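Local coordinates for mandelate racemase/muconate lactonizing enzyme, C-terminal domain protein (Paracoccus denitrificans, PDB 4DWD) that binds magnesium and probably acts as a hydro-lyase of the enolase superfamily, on a substrate that is not established, at residues K160-G165 against P322-D327; F196-G201 against S220-P225; V245-Q250 against S263-V268. All coordinates share one frame; numbering follows the deposited sequence. Where two conformers were deposited one is given.

Interaction 1: residues K160-G165 against P322-D327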
ATOM      1  N   LYS B 160      29.789 -14.190  16.323  1.00 10.71           N
ATOM      2  CA  LYS B 160      29.315 -12.876  15.875  1.00 10.17           C
ATOM      3  C   LYS B 160      30.389 -11.863  16.186  1.00 10.38           C
ATOM      4  O   LYS B 160      30.862 -11.801  17.324  1.00 11.78           O
ATOM      5  CB  LYS B 160      27.996 -12.487  16.568  1.00 11.20           C
ATOM      6  CG  LYS B 160      27.368 -11.206  16.027  1.00 11.54           C
ATOM      7  CD  LYS B 160      26.040 -10.868  16.677  1.00 11.70           C
ATOM      8  CE  LYS B 160      26.242 -10.153  18.002  1.00 11.36           C
ATOM      9  NZ  LYS B 160      24.963 -10.023  18.760  1.00 10.84           N
ATOM     10  N   ILE B 161      30.787 -11.100  15.174  1.00  9.26           N
ATOM     11  CA  ILE B 161      31.751 -10.009  15.359  1.00  9.61           C
ATOM     12  C   ILE B 161      31.004  -8.674  15.395  1.00 10.08           C
ATOM     13  O   ILE B 161      30.237  -8.348  14.481  1.00  9.79           O
ATOM     14  CB  ILE B 161      32.885 -10.023  14.301  1.00  9.81           C
ATOM     15  CG1 ILE B 161      32.326 -10.176  12.866  1.00  9.78           C
ATOM     16  CG2 ILE B 161      33.838 -11.166  14.632  1.00 10.69           C
ATOM     17  CD1 ILE B 161      33.385 -10.093  11.771  1.00 10.61           C
ATOM     18  N   ARG B 162      31.211  -7.923  16.471  1.00 10.05           N
ATOM     19  CA  ARG B 162      30.485  -6.661  16.691  1.00 10.18           C
ATOM     20  C   ARG B 162      31.448  -5.497  16.625  1.00 11.28           C
ATOM     21  O   ARG B 162      32.615  -5.625  17.003  1.00 11.21           O
ATOM     22  CB  ARG B 162      29.786  -6.647  18.062  1.00 11.22           C
ATOM     23  CG  ARG B 162      29.190  -7.975  18.508  1.00 11.99           C
ATOM     24  CD  ARG B 162      28.210  -7.801  19.673  1.00 13.30           C
ATOM     25  NE  ARG B 162      28.800  -6.983  20.731  1.00 15.34           N
ATOM     26  CZ  ARG B 162      29.588  -7.445  21.701  1.00 14.27           C
ATOM     27  NH1 ARG B 162      29.865  -8.745  21.795  1.00 14.02           N
ATOM     28  NH2 ARG B 162      30.098  -6.600  22.585  1.00 16.57           N
ATOM     29  N   TRP B 163      30.950  -4.350  16.179  1.00 12.19           N
ATOM     30  CA  TRP B 163      31.807  -3.202  15.936  1.00 12.82           C
ATOM     31  C   TRP B 163      31.993  -2.302  17.101  1.00 16.77           C
ATOM     32  O   TRP B 163      33.126  -1.904  17.403  1.00 17.56           O
ATOM     33  CB  TRP B 163      31.358  -2.455  14.677  1.00 13.11           C
ATOM     34  CG  TRP B 163      32.324  -2.765  13.576  1.00 13.53           C
ATOM     35  CD1 TRP B 163      33.147  -1.873  12.899  1.00 14.80           C
ATOM     36  CD2 TRP B 163      32.685  -4.090  13.064  1.00 12.92           C
ATOM     37  NE1 TRP B 163      33.949  -2.534  12.010  1.00 13.64           N
ATOM     38  CE2 TRP B 163      33.727  -3.870  12.064  1.00 13.18           C
ATOM     39  CE3 TRP B 163      32.257  -5.397  13.322  1.00 12.50           C
ATOM     40  CZ2 TRP B 163      34.292  -4.923  11.347  1.00 12.89           C
ATOM     41  CZ3 TRP B 163      32.831  -6.445  12.601  1.00 12.15           C
ATOM     42  CH2 TRP B 163      33.839  -6.215  11.643  1.00 11.85           C
ATOM     43  N   ASP B 164      30.893  -1.977  17.769  1.00 14.80           N
ATOM     44  CA  ASP B 164      30.914  -1.051  18.899  1.00 17.53           C
ATOM     45  C   ASP B 164      31.690   0.239  18.611  1.00 18.92           C
ATOM     46  O   ASP B 164      32.534   0.664  19.409  1.00 20.82           O
ATOM     47  CB  ASP B 164      31.446  -1.757  20.149  1.00 18.30           C
ATOM     48  CG  ASP B 164      30.564  -2.903  20.560  1.00 19.30           C
ATOM     49  OD1 ASP B 164      29.364  -2.644  20.795  1.00 19.72           O
ATOM     50  OD2 ASP B 164      31.055  -4.053  20.607  1.00 17.78           O
ATOM     51  N   GLY B 165      31.382   0.863  17.476  1.00 17.84           N
ATOM     52  CA  GLY B 165      31.977   2.153  17.124  1.00 20.96           C
ATOM     53  C   GLY B 165      31.233   3.334  17.743  1.00 22.93           C
ATOM     54  O   GLY B 165      30.302   3.160  18.529  1.00 22.20           O
ATOM     55  N   PRO B 322      22.015 -19.657  18.095  1.00 13.45           N
ATOM     56  CA  PRO B 322      22.422 -20.003  19.448  1.00 12.87           C
ATOM     57  C   PRO B 322      22.224 -18.878  20.466  1.00 13.47           C
ATOM     58  O   PRO B 322      21.852 -17.765  20.116  1.00 13.54           O
ATOM     59  CB  PRO B 322      23.917 -20.302  19.301  1.00 14.48           C
ATOM     60  CG  PRO B 322      24.144 -20.487  17.842  1.00 12.92           C
ATOM     61  CD  PRO B 322      23.170 -19.565  17.187  1.00 13.30           C
ATOM     62  N   VAL B 323      22.495 -19.202  21.723  1.00 13.29           N
ATOM     63  CA  VAL B 323      22.444 -18.251  22.840  1.00 12.92           C
ATOM     64  C   VAL B 323      23.682 -17.350  22.848  1.00 12.46           C
ATOM     65  O   VAL B 323      24.813 -17.823  22.762  1.00 13.63           O
ATOM     66  CB  VAL B 323      22.385 -19.019  24.176  1.00 12.30           C
ATOM     67  CG1 VAL B 323      22.388 -18.052  25.355  1.00 12.65           C
ATOM     68  CG2 VAL B 323      21.152 -19.913  24.227  1.00 13.06           C
ATOM     69  N   GLU B 324      23.472 -16.044  22.978  1.00 11.52           N
ATOM     70  CA  GLU B 324      24.588 -15.098  23.019  1.00 11.77           C
ATOM     71  C   GLU B 324      25.494 -15.265  24.241  1.00 12.78           C
ATOM     72  O   GLU B 324      25.018 -15.333  25.380  1.00 12.54           O
ATOM     73  CB  GLU B 324      24.078 -13.659  22.952  1.00 11.64           C
ATOM     74  CG  GLU B 324      25.229 -12.660  22.859  1.00 12.27           C
ATOM     75  CD  GLU B 324      24.824 -11.258  22.443  1.00 12.82           C
ATOM     76  OE1 GLU B 324      23.631 -10.909  22.493  1.00 12.36           O
ATOM     77  OE2 GLU B 324      25.737 -10.486  22.098  1.00 14.72           O
ATOM     78  N   LEU B 325      26.799 -15.333  23.972  1.00 11.07           N
ATOM     79  CA  LEU B 325      27.849 -15.306  24.988  1.00 12.12           C
ATOM     80  C   LEU B 325      28.825 -14.172  24.670  1.00 13.18           C
ATOM     81  O   LEU B 325      29.718 -14.298  23.811  1.00 13.26           O
ATOM     82  CB  LEU B 325      28.563 -16.658  25.102  1.00 12.78           C
ATOM     83  CG  LEU B 325      29.717 -16.705  26.123  1.00 13.13           C
ATOM     84  CD1 LEU B 325      29.196 -16.488  27.544  1.00 13.53           C
ATOM     85  CD2 LEU B 325      30.459 -18.024  26.005  1.00 16.54           C
ATOM     86  N   ALA B 326      28.640 -13.053  25.364  1.00 13.12           N
ATOM     87  CA  ALA B 326      29.381 -11.829  25.051  1.00 13.35           C
ATOM     88  C   ALA B 326      30.706 -11.697  25.817  1.00 13.90           C
ATOM     89  O   ALA B 326      31.065 -12.560  26.620  1.00 14.60           O
ATOM     90  CB  ALA B 326      28.494 -10.604  25.250  1.00 13.72           C
ATOM     91  N   ASP B 327      31.413 -10.598  25.561  1.00 13.56           N
ATOM     92  CA  ASP B 327      32.768 -10.380  26.063  1.00 14.63           C
ATOM     93  C   ASP B 327      32.870 -10.381  27.577  1.00 14.82           C
ATOM     94  O   ASP B 327      31.950  -9.981  28.279  1.00 15.17           O
ATOM     95  CB  ASP B 327      33.319  -9.053  25.540  1.00 14.66           C
ATOM     96  CG  ASP B 327      33.015  -8.837  24.065  1.00 16.62           C
ATOM     97  OD1 ASP B 327      31.844  -8.544  23.750  1.00 17.78           O
ATOM     98  OD2 ASP B 327      33.944  -8.952  23.241  1.00 18.09           O
TER
HETATM   99  O   HOH W   1      25.058  -8.170  20.893  1.00 17.04           O
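Asp327 OD1 is gripped by two nitrogens of Arg162. Arg162 NH1 lies 2.8 Å and Arg162 NH2 2.9 Å from Asp327 OD1, both on the syn side of the carboxylate. The oxygen lies at the NH1/NH2 edge of the guanidinium, close to its plane, while the carboxylate plane stands 76° to it. The Arg162 chain bends at chi3 (-49°), and this bend brings the guanidinium edge to Asp327 OD1. Asp164 OD2 pairs with Arg162 NH2 at 3.4 Å, so three charged groups form one network. Ser131 OG also accepts from Arg162 NH1, and Gly133 N holds Asp327 OD2. A lysine in place of Arg162 would probably lose the two-nitrogen grip and leave Asp327 OD1 or Asp164 without its mate. Deeper in, Lys160 NZ meets Glu324 OE2 only weakly, at 3.5 Å. A water closes this gap: it accepts from Lys160 NZ and donates to Glu324 OE2. Stronger partners lie outside, Tyr129 OH and Glu223 for Lys160 NZ, Ser131 OG for Glu324 OE2. The two strands do not pair directly; strand 125-132 runs between them. Such charged side chains at the C-terminal ends of barrel strands are characteristic of the polar mouth of the enolase-superfamily TIM-type barrel.

Interaction 2: residues F196-G201 against S220-P225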
ATOM      1  N   PHE B 196      27.434 -10.610  11.774  1.00  9.25           N
ATOM      2  CA  PHE B 196      28.132  -9.332  11.800  1.00  8.84           C
ATOM      3  C   PHE B 196      27.189  -8.332  12.455  1.00  9.28           C
ATOM      4  O   PHE B 196      26.053  -8.162  11.998  1.00  9.78           O
ATOM      5  CB  PHE B 196      28.454  -8.933  10.352  1.00  9.19           C
ATOM      6  CG  PHE B 196      29.248  -7.654  10.203  1.00  8.56           C
ATOM      7  CD1 PHE B 196      28.666  -6.407  10.449  1.00  9.22           C
ATOM      8  CD2 PHE B 196      30.564  -7.689   9.744  1.00  9.52           C
ATOM      9  CE1 PHE B 196      29.387  -5.228  10.273  1.00 10.36           C
ATOM     10  CE2 PHE B 196      31.284  -6.516   9.573  1.00 10.17           C
ATOM     11  CZ  PHE B 196      30.701  -5.281   9.845  1.00 10.31           C
ATOM     12  N   ASP B 197      27.657  -7.680  13.518  1.00  9.38           N
ATOM     13  CA  ASP B 197      26.849  -6.696  14.237  1.00  9.81           C
ATOM     14  C   ASP B 197      27.467  -5.321  14.009  1.00 10.23           C
ATOM     15  O   ASP B 197      28.568  -5.033  14.494  1.00 10.40           O
ATOM     16  CB  ASP B 197      26.808  -7.079  15.722  1.00 10.25           C
ATOM     17  CG  ASP B 197      25.890  -6.190  16.555  1.00 12.80           C
ATOM     18  OD1 ASP B 197      25.455  -5.130  16.093  1.00 11.67           O
ATOM     19  OD2 ASP B 197      25.627  -6.578  17.705  1.00 14.23           O
ATOM     20  N   ALA B 198      26.769  -4.493  13.235  1.00  9.77           N
ATOM     21  CA  ALA B 198      27.230  -3.150  12.902  1.00 10.66           C
ATOM     22  C   ALA B 198      27.104  -2.139  14.034  1.00 10.92           C
ATOM     23  O   ALA B 198      27.686  -1.050  13.946  1.00 11.57           O
ATOM     24  CB  ALA B 198      26.492  -2.630  11.675  1.00 10.63           C
ATOM     25  N   ASN B 199      26.328  -2.470  15.069  1.00 10.01           N
ATOM     26  CA  ASN B 199      26.075  -1.518  16.162  1.00 11.40           C
ATOM     27  C   ASN B 199      25.740  -0.135  15.599  1.00 11.08           C
ATOM     28  O   ASN B 199      26.291   0.884  16.024  1.00 11.31           O
ATOM     29  CB  ASN B 199      27.256  -1.472  17.145  1.00 12.79           C
ATOM     30  CG  ASN B 199      27.477  -2.798  17.839  1.00 13.73           C
ATOM     31  OD1 ASN B 199      28.454  -3.501  17.565  1.00 14.80           O
ATOM     32  ND2 ASN B 199      26.565  -3.161  18.728  1.00 14.98           N
ATOM     33  N   ASN B 200      24.819  -0.130  14.634  1.00 10.09           N
ATOM     34  CA  ASN B 200      24.172   1.094  14.150  1.00 10.54           C
ATOM     35  C   ASN B 200      25.107   1.991  13.346  1.00 10.98           C
ATOM     36  O   ASN B 200      24.897   3.205  13.267  1.00 12.24           O
ATOM     37  CB  ASN B 200      23.539   1.859  15.328  1.00 11.87           C
ATOM     38  CG  ASN B 200      22.714   0.960  16.224  1.00 11.79           C
ATOM     39  OD1 ASN B 200      23.119   0.671  17.351  1.00 12.72           O
ATOM     40  ND2 ASN B 200      21.561   0.507  15.739  1.00 12.04           N
ATOM     41  N   GLY B 201      26.114   1.384  12.715  1.00 10.47           N
ATOM     42  CA  GLY B 201      27.205   2.157  12.142  1.00 12.69           C
ATOM     43  C   GLY B 201      27.012   2.681  10.734  1.00 10.70           C
ATOM     44  O   GLY B 201      27.860   3.427  10.268  1.00 11.29           O
ATOM     45  N   SER B 220      25.701 -15.191   8.005  1.00  9.83           N
ATOM     46  CA  SER B 220      24.356 -15.673   8.304  0.50 11.31           C
ATOM     47  C   SER B 220      23.369 -14.593   8.716  1.00 11.38           C
ATOM     48  O   SER B 220      22.199 -14.655   8.343  1.00 13.05           O
ATOM     49  CB  SER B 220      24.401 -16.808   9.323  0.50 12.28           C
ATOM     50  OG  SER B 220      24.882 -17.978   8.691  0.50 13.60           O
ATOM     51  N   TRP B 221      23.830 -13.595   9.451  1.00 10.29           N
ATOM     52  CA  TRP B 221      22.960 -12.481   9.821  1.00  9.81           C
ATOM     53  C   TRP B 221      23.731 -11.218   9.991  1.00  9.06           C
ATOM     54  O   TRP B 221      24.960 -11.245  10.146  1.00  8.88           O
ATOM     55  CB  TRP B 221      22.070 -12.792  11.037  1.00 10.13           C
ATOM     56  CG  TRP B 221      22.666 -12.677  12.409  1.00 10.25           C
ATOM     57  CD1 TRP B 221      22.566 -11.598  13.285  1.00 11.12           C
ATOM     58  CD2 TRP B 221      23.425 -13.695  13.128  1.00 10.88           C
ATOM     59  NE1 TRP B 221      23.185 -11.880  14.481  1.00 11.12           N
ATOM     60  CE2 TRP B 221      23.718 -13.137  14.447  1.00 11.16           C
ATOM     61  CE3 TRP B 221      23.850 -14.987  12.830  1.00 11.21           C
ATOM     62  CZ2 TRP B 221      24.436 -13.850  15.404  1.00 11.45           C
ATOM     63  CZ3 TRP B 221      24.569 -15.693  13.805  1.00 12.21           C
ATOM     64  CH2 TRP B 221      24.853 -15.135  15.057  1.00 13.16           C
ATOM     65  N   PHE B 222      22.996 -10.109   9.972  1.00  9.08           N
ATOM     66  CA  PHE B 222      23.548  -8.746   9.927  1.00  8.61           C
ATOM     67  C   PHE B 222      22.741  -7.916  10.908  1.00  8.69           C
ATOM     68  O   PHE B 222      21.595  -7.565  10.635  1.00  8.84           O
ATOM     69  CB  PHE B 222      23.405  -8.233   8.488  1.00  8.96           C
ATOM     70  CG  PHE B 222      24.048  -6.890   8.186  1.00  8.60           C
ATOM     71  CD1 PHE B 222      25.099  -6.343   8.948  1.00  9.13           C
ATOM     72  CD2 PHE B 222      23.635  -6.197   7.043  1.00  8.57           C
ATOM     73  CE1 PHE B 222      25.684  -5.122   8.580  1.00  9.16           C
ATOM     74  CE2 PHE B 222      24.210  -4.979   6.688  1.00  8.96           C
ATOM     75  CZ  PHE B 222      25.235  -4.442   7.443  1.00  8.76           C
ATOM     76  N   GLU B 223      23.332  -7.647  12.071  1.00  9.27           N
ATOM     77  CA  GLU B 223      22.621  -7.059  13.192  1.00  9.30           C
ATOM     78  C   GLU B 223      22.765  -5.542  13.231  1.00 10.16           C
ATOM     79  O   GLU B 223      23.864  -5.010  13.053  1.00 10.21           O
ATOM     80  CB  GLU B 223      23.140  -7.699  14.488  1.00 10.24           C
ATOM     81  CG  GLU B 223      22.412  -7.303  15.758  1.00 11.28           C
ATOM     82  CD  GLU B 223      22.691  -8.249  16.915  1.00 14.59           C
ATOM     83  OE1 GLU B 223      23.076  -9.415  16.666  1.00 11.87           O
ATOM     84  OE2 GLU B 223      22.486  -7.829  18.075  1.00 17.04           O
ATOM     85  N   GLU B 224      21.639  -4.866  13.479  1.00  9.63           N
ATOM     86  CA  GLU B 224      21.597  -3.416  13.716  0.50 10.43           C
ATOM     87  C   GLU B 224      22.415  -2.595  12.698  1.00 10.10           C
ATOM     88  O   GLU B 224      23.270  -1.788  13.071  1.00 10.00           O
ATOM     89  CB  GLU B 224      22.010  -3.095  15.162  0.50 12.12           C
ATOM     90  CG  GLU B 224      21.084  -3.676  16.226  0.50 16.31           C
ATOM     91  CD  GLU B 224      19.904  -2.774  16.573  0.50 17.04           C
ATOM     92  OE1 GLU B 224      19.975  -1.541  16.349  0.50 14.55           O
ATOM     93  OE2 GLU B 224      18.904  -3.286  17.105  0.50 14.92           O
ATOM     94  N   PRO B 225      22.126  -2.764  11.390  1.00  9.05           N
ATOM     95  CA  PRO B 225      22.936  -2.035  10.399  1.00  9.70           C
ATOM     96  C   PRO B 225      22.833  -0.498  10.455  1.00 10.20           C
ATOM     97  O   PRO B 225      23.841   0.187  10.239  1.00 10.25           O
ATOM     98  CB  PRO B 225      22.410  -2.562   9.046  1.00 10.27           C
ATOM     99  CG  PRO B 225      21.073  -3.177   9.349  1.00 10.11           C
ATOM    100  CD  PRO B 225      21.198  -3.721  10.748  1.00 10.02           C
TER
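Strands 194-197 and 221-223 run parallel, with Phe196 beside Phe222 and Asp197 beside Glu223, joined by three backbone bonds. Phe196 N donates to Trp221 O, Glu223 N to Phe196 O at 2.8 Å, and Ala198 N to Glu223 O. On one face of the sheet the Phe196 and Phe222 rings point the same way, side by side. Their planes are 73° apart and they meet obliquely, Phe196 CD1 lying 3.7 Å from Phe222 CE1. Pro225 CB covers one face of the Phe222 ring near its rim. Leu214 of helix 204-216 touches both side chains. This is a beta-alpha-beta crossover of the barrel, with helix 204-216 linking the two strands. The other face carries Asp197 and Glu223, which take part in a calcium site in this protein; no metal is bound there in this chain. Their carboxylates are stacked, planes 22° apart, with Asp197 OD2 3.4 Å from Glu223 OE2. Two acids this close suit a cation between or beside them, probably the metal; in this chain Lys160 NZ forms a salt bridge with Glu223 OE1. Trp221 NE1 donates to the same Glu223 OE1 from within its ring plane. Asp197 OD1 accepts from Asn199 N, making an Asx turn. After strand 194-197 the chain makes a type I' turn, Ala198 to Gly201. Asn200 N donates to Glu224 O. In one of its two conformers Glu224 bends at chi2 (-87°), and Glu224 OE1 offers the anti lone pair to Asn200 ND2 at 2.7 Å, while Gly248 N holds Glu224 OE2.

Interaction 3: residues V245-Q250 against S263-V268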
ATOM      1  N   VAL B 245      18.688  -9.543   8.231  1.00  9.67           N
ATOM      2  CA  VAL B 245      18.900  -8.359   9.042  1.00  9.18           C
ATOM      3  C   VAL B 245      18.151  -8.528  10.353  1.00  9.53           C
ATOM      4  O   VAL B 245      16.988  -8.933  10.368  1.00 10.12           O
ATOM      5  CB  VAL B 245      18.449  -7.100   8.287  1.00  9.20           C
ATOM      6  CG1 VAL B 245      18.375  -5.893   9.223  1.00 10.08           C
ATOM      7  CG2 VAL B 245      19.402  -6.846   7.122  1.00 10.46           C
ATOM      8  N   SER B 246      18.839  -8.267  11.464  1.00  9.31           N
ATOM      9  CA  SER B 246      18.225  -8.391  12.789  1.00  9.19           C
ATOM     10  C   SER B 246      18.282  -7.079  13.549  1.00  9.06           C
ATOM     11  O   SER B 246      19.163  -6.261  13.328  1.00  9.36           O
ATOM     12  CB  SER B 246      18.888  -9.526  13.587  1.00  9.87           C
ATOM     13  OG  SER B 246      20.234  -9.215  13.890  1.00 10.61           O
ATOM     14  N   ALA B 247      17.321  -6.890  14.444  1.00  8.59           N
ATOM     15  CA  ALA B 247      17.273  -5.708  15.288  1.00  9.95           C
ATOM     16  C   ALA B 247      16.412  -6.058  16.474  1.00  9.56           C
ATOM     17  O   ALA B 247      15.934  -7.184  16.577  1.00  8.96           O
ATOM     18  CB  ALA B 247      16.674  -4.521  14.523  1.00  9.40           C
ATOM     19  N   GLY B 248      16.207  -5.099  17.363  1.00  9.57           N
ATOM     20  CA  GLY B 248      15.364  -5.319  18.531  1.00 10.25           C
ATOM     21  C   GLY B 248      16.066  -5.129  19.857  1.00  9.71           C
ATOM     22  O   GLY B 248      15.416  -4.982  20.885  1.00  9.61           O
ATOM     23  N   GLU B 249      17.385  -5.104  19.865  1.00  9.64           N
ATOM     24  CA  GLU B 249      18.083  -4.982  21.145  0.50 10.09           C
ATOM     25  C   GLU B 249      17.813  -3.628  21.794  1.00 10.32           C
ATOM     26  O   GLU B 249      17.908  -3.512  22.993  1.00 10.59           O
ATOM     27  CB  GLU B 249      19.581  -5.227  21.005  0.50 12.62           C
ATOM     28  CG  GLU B 249      20.304  -4.238  20.127  0.50 14.68           C
ATOM     29  CD  GLU B 249      21.715  -3.984  20.605  0.50 21.71           C
ATOM     30  OE1 GLU B 249      22.109  -2.804  20.709  0.50 25.93           O
ATOM     31  OE2 GLU B 249      22.428  -4.969  20.881  0.50 21.62           O
ATOM     32  N   GLN B 250      17.518  -2.618  20.979  1.00  9.75           N
ATOM     33  CA  GLN B 250      17.139  -1.282  21.468  1.00  8.95           C
ATOM     34  C   GLN B 250      15.654  -1.025  21.225  1.00  8.42           C
ATOM     35  O   GLN B 250      15.252   0.104  20.928  1.00  9.40           O
ATOM     36  CB  GLN B 250      17.975  -0.198  20.802  1.00  9.93           C
ATOM     37  CG  GLN B 250      19.460  -0.316  21.114  1.00 11.36           C
ATOM     38  CD  GLN B 250      20.250   0.830  20.518  1.00 12.27           C
ATOM     39  OE1 GLN B 250      20.206   1.959  21.007  1.00 12.14           O
ATOM     40  NE2 GLN B 250      20.981   0.548  19.447  1.00 14.82           N
ATOM     41  N   SER B 263       7.745  -3.215   9.955  1.00  8.28           N
ATOM     42  CA  SER B 263       8.650  -2.493   9.074  1.00  8.96           C
ATOM     43  C   SER B 263       9.381  -3.407   8.107  1.00  9.32           C
ATOM     44  O   SER B 263       9.889  -2.944   7.082  1.00 10.21           O
ATOM     45  CB  SER B 263       9.678  -1.686   9.880  1.00  9.83           C
ATOM     46  OG  SER B 263      10.766  -2.495  10.314  1.00 10.46           O
ATOM     47  N   GLY B 264       9.466  -4.697   8.435  1.00  8.36           N
ATOM     48  CA  GLY B 264      10.123  -5.651   7.536  1.00  9.40           C
ATOM     49  C   GLY B 264      11.189  -6.525   8.159  1.00  8.39           C
ATOM     50  O   GLY B 264      11.724  -7.393   7.497  1.00  8.72           O
ATOM     51  N   VAL B 265      11.493  -6.310   9.433  1.00  7.98           N
ATOM     52  CA  VAL B 265      12.519  -7.099  10.133  1.00  8.55           C
ATOM     53  C   VAL B 265      12.000  -8.522  10.433  1.00  9.02           C
ATOM     54  O   VAL B 265      10.878  -8.697  10.945  1.00  9.27           O
ATOM     55  CB  VAL B 265      12.998  -6.362  11.403  1.00  8.72           C
ATOM     56  CG1 VAL B 265      13.941  -7.239  12.211  1.00  8.82           C
ATOM     57  CG2 VAL B 265      13.664  -5.036  11.007  1.00  9.47           C
ATOM     58  N   ARG B 266      12.816  -9.539  10.118  1.00  8.62           N
ATOM     59  CA  ARG B 266      12.379 -10.927  10.247  0.70  9.24           C
ATOM     60  C   ARG B 266      13.186 -11.715  11.281  1.00  8.59           C
ATOM     61  O   ARG B 266      13.046 -12.917  11.384  1.00  9.43           O
ATOM     62  CB  ARG B 266      12.406 -11.629   8.878  0.70 10.60           C
ATOM     63  CG  ARG B 266      11.517 -10.958   7.834  0.70 10.71           C
ATOM     64  CD  ARG B 266      10.059 -11.071   8.217  0.70 12.12           C
ATOM     65  NE  ARG B 266       9.194 -10.253   7.363  0.70 10.32           N
ATOM     66  CZ  ARG B 266       8.551  -9.152   7.744  0.70  8.71           C
ATOM     67  NH1 ARG B 266       8.645  -8.707   9.004  0.70  8.59           N
ATOM     68  NH2 ARG B 266       7.799  -8.514   6.859  0.70  8.07           N
HETATM   69  N   MSE B 267      14.015 -11.018  12.054  1.00  8.28           N
HETATM   70  CA  MSE B 267      14.742 -11.630  13.183  1.00  8.29           C
HETATM   71  C   MSE B 267      14.822 -10.573  14.248  1.00  9.00           C
HETATM   72  O   MSE B 267      15.436  -9.508  14.029  1.00  8.80           O
HETATM   73  CB  MSE B 267      16.140 -12.087  12.723  1.00  9.00           C
HETATM   74  CG  MSE B 267      16.972 -12.671  13.866  1.00  9.79           C
HETATM   75 SE   MSE B 267      18.677 -13.398  13.179  1.00 12.04          SE
HETATM   76  CE  MSE B 267      19.798 -13.003  14.729  1.00 11.84           C
ATOM     77  N   VAL B 268      14.209 -10.836  15.407  1.00  8.72           N
ATOM     78  CA  VAL B 268      14.124  -9.824  16.462  1.00  9.03           C
ATOM     79  C   VAL B 268      14.867 -10.282  17.719  1.00  9.45           C
ATOM     80  O   VAL B 268      14.884 -11.480  18.046  1.00  9.56           O
ATOM     81  CB  VAL B 268      12.662  -9.407  16.799  1.00  9.28           C
ATOM     82  CG1 VAL B 268      11.992  -8.795  15.566  1.00  9.70           C
ATOM     83  CG2 VAL B 268      11.860 -10.584  17.372  1.00  9.72           C
TER
HETATM   84  O   HOH W   2      15.141  -9.527   8.534  1.00 11.45           O
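Ser246 and Met267, a selenomethionine, carry this contact between two successive strands of the TIM-type barrel, linked by helix 254-263. Met267 CG stands anti to the backbone N (chi1 177°). This sends the side chain along Ser246, whose CB touches CG, SE and CE in turn. The closest of these is Met267 CG to Ser246 CB, 3.7 Å. The chain bends at chi3, and the terminal methyl CE of Met267 ends 3.9 Å from Ser246 OG. That hydroxyl finds its polar partner outside, at Gln269 OE1. Trp221 also touches the Met267 side chain. Glu223, a residue of the calcium site, packs against Ser246.

Val265 points toward the 245-250 segment. Val265 CG1 lies 3.9 Å from Val245 O and 4.5 Å from Ala247 CB. Met234 of helix 231-240 and Leu260 of helix 254-263 touch both Val265 and Ala247, so the two apolar side chains belong to the layer between strands and helices. Val268 points away overall and touches Leu257 and Ile261 of helix 254-263.

The backbones are joined by one direct bond. Ala247 N donates to Met267 O at 3.3 Å, with an N-H...acceptor angle of 157°. Met267 O also receives a CA-H contact from Ser246, and Ala247 O one from Val268. Gly264 ends the helix before this strand in a Schellman motif. Before strand 267-268 begins, the backbones are farther apart, and a water bridges them, donating to Val245 O at 2.7 Å and accepting from Arg266 N at 2.8 Å.

All three contacts are buried and belong to one barrel domain. Interactions 2 and 3 each join successive strands and follow each other along the chain; both lie within the loop closed by interaction 1, whose strands are separated by another. Interactions 1 and 2 lie on neighbouring strands, 158-162 and 194-197, and the Lys160-Glu223 salt bridge ties them. Interactions 2 and 3 meet through backbone bonds between strands 221-223 and 244-246. Interactions 1 and 3 do not touch. Chemistry changes with place: interaction 1 is charged side chains meeting over strand 125-132, interaction 2 has regular strand pairing with acids on one face and rings on the other, and interaction 3 is mostly apolar, with a single direct backbone bond.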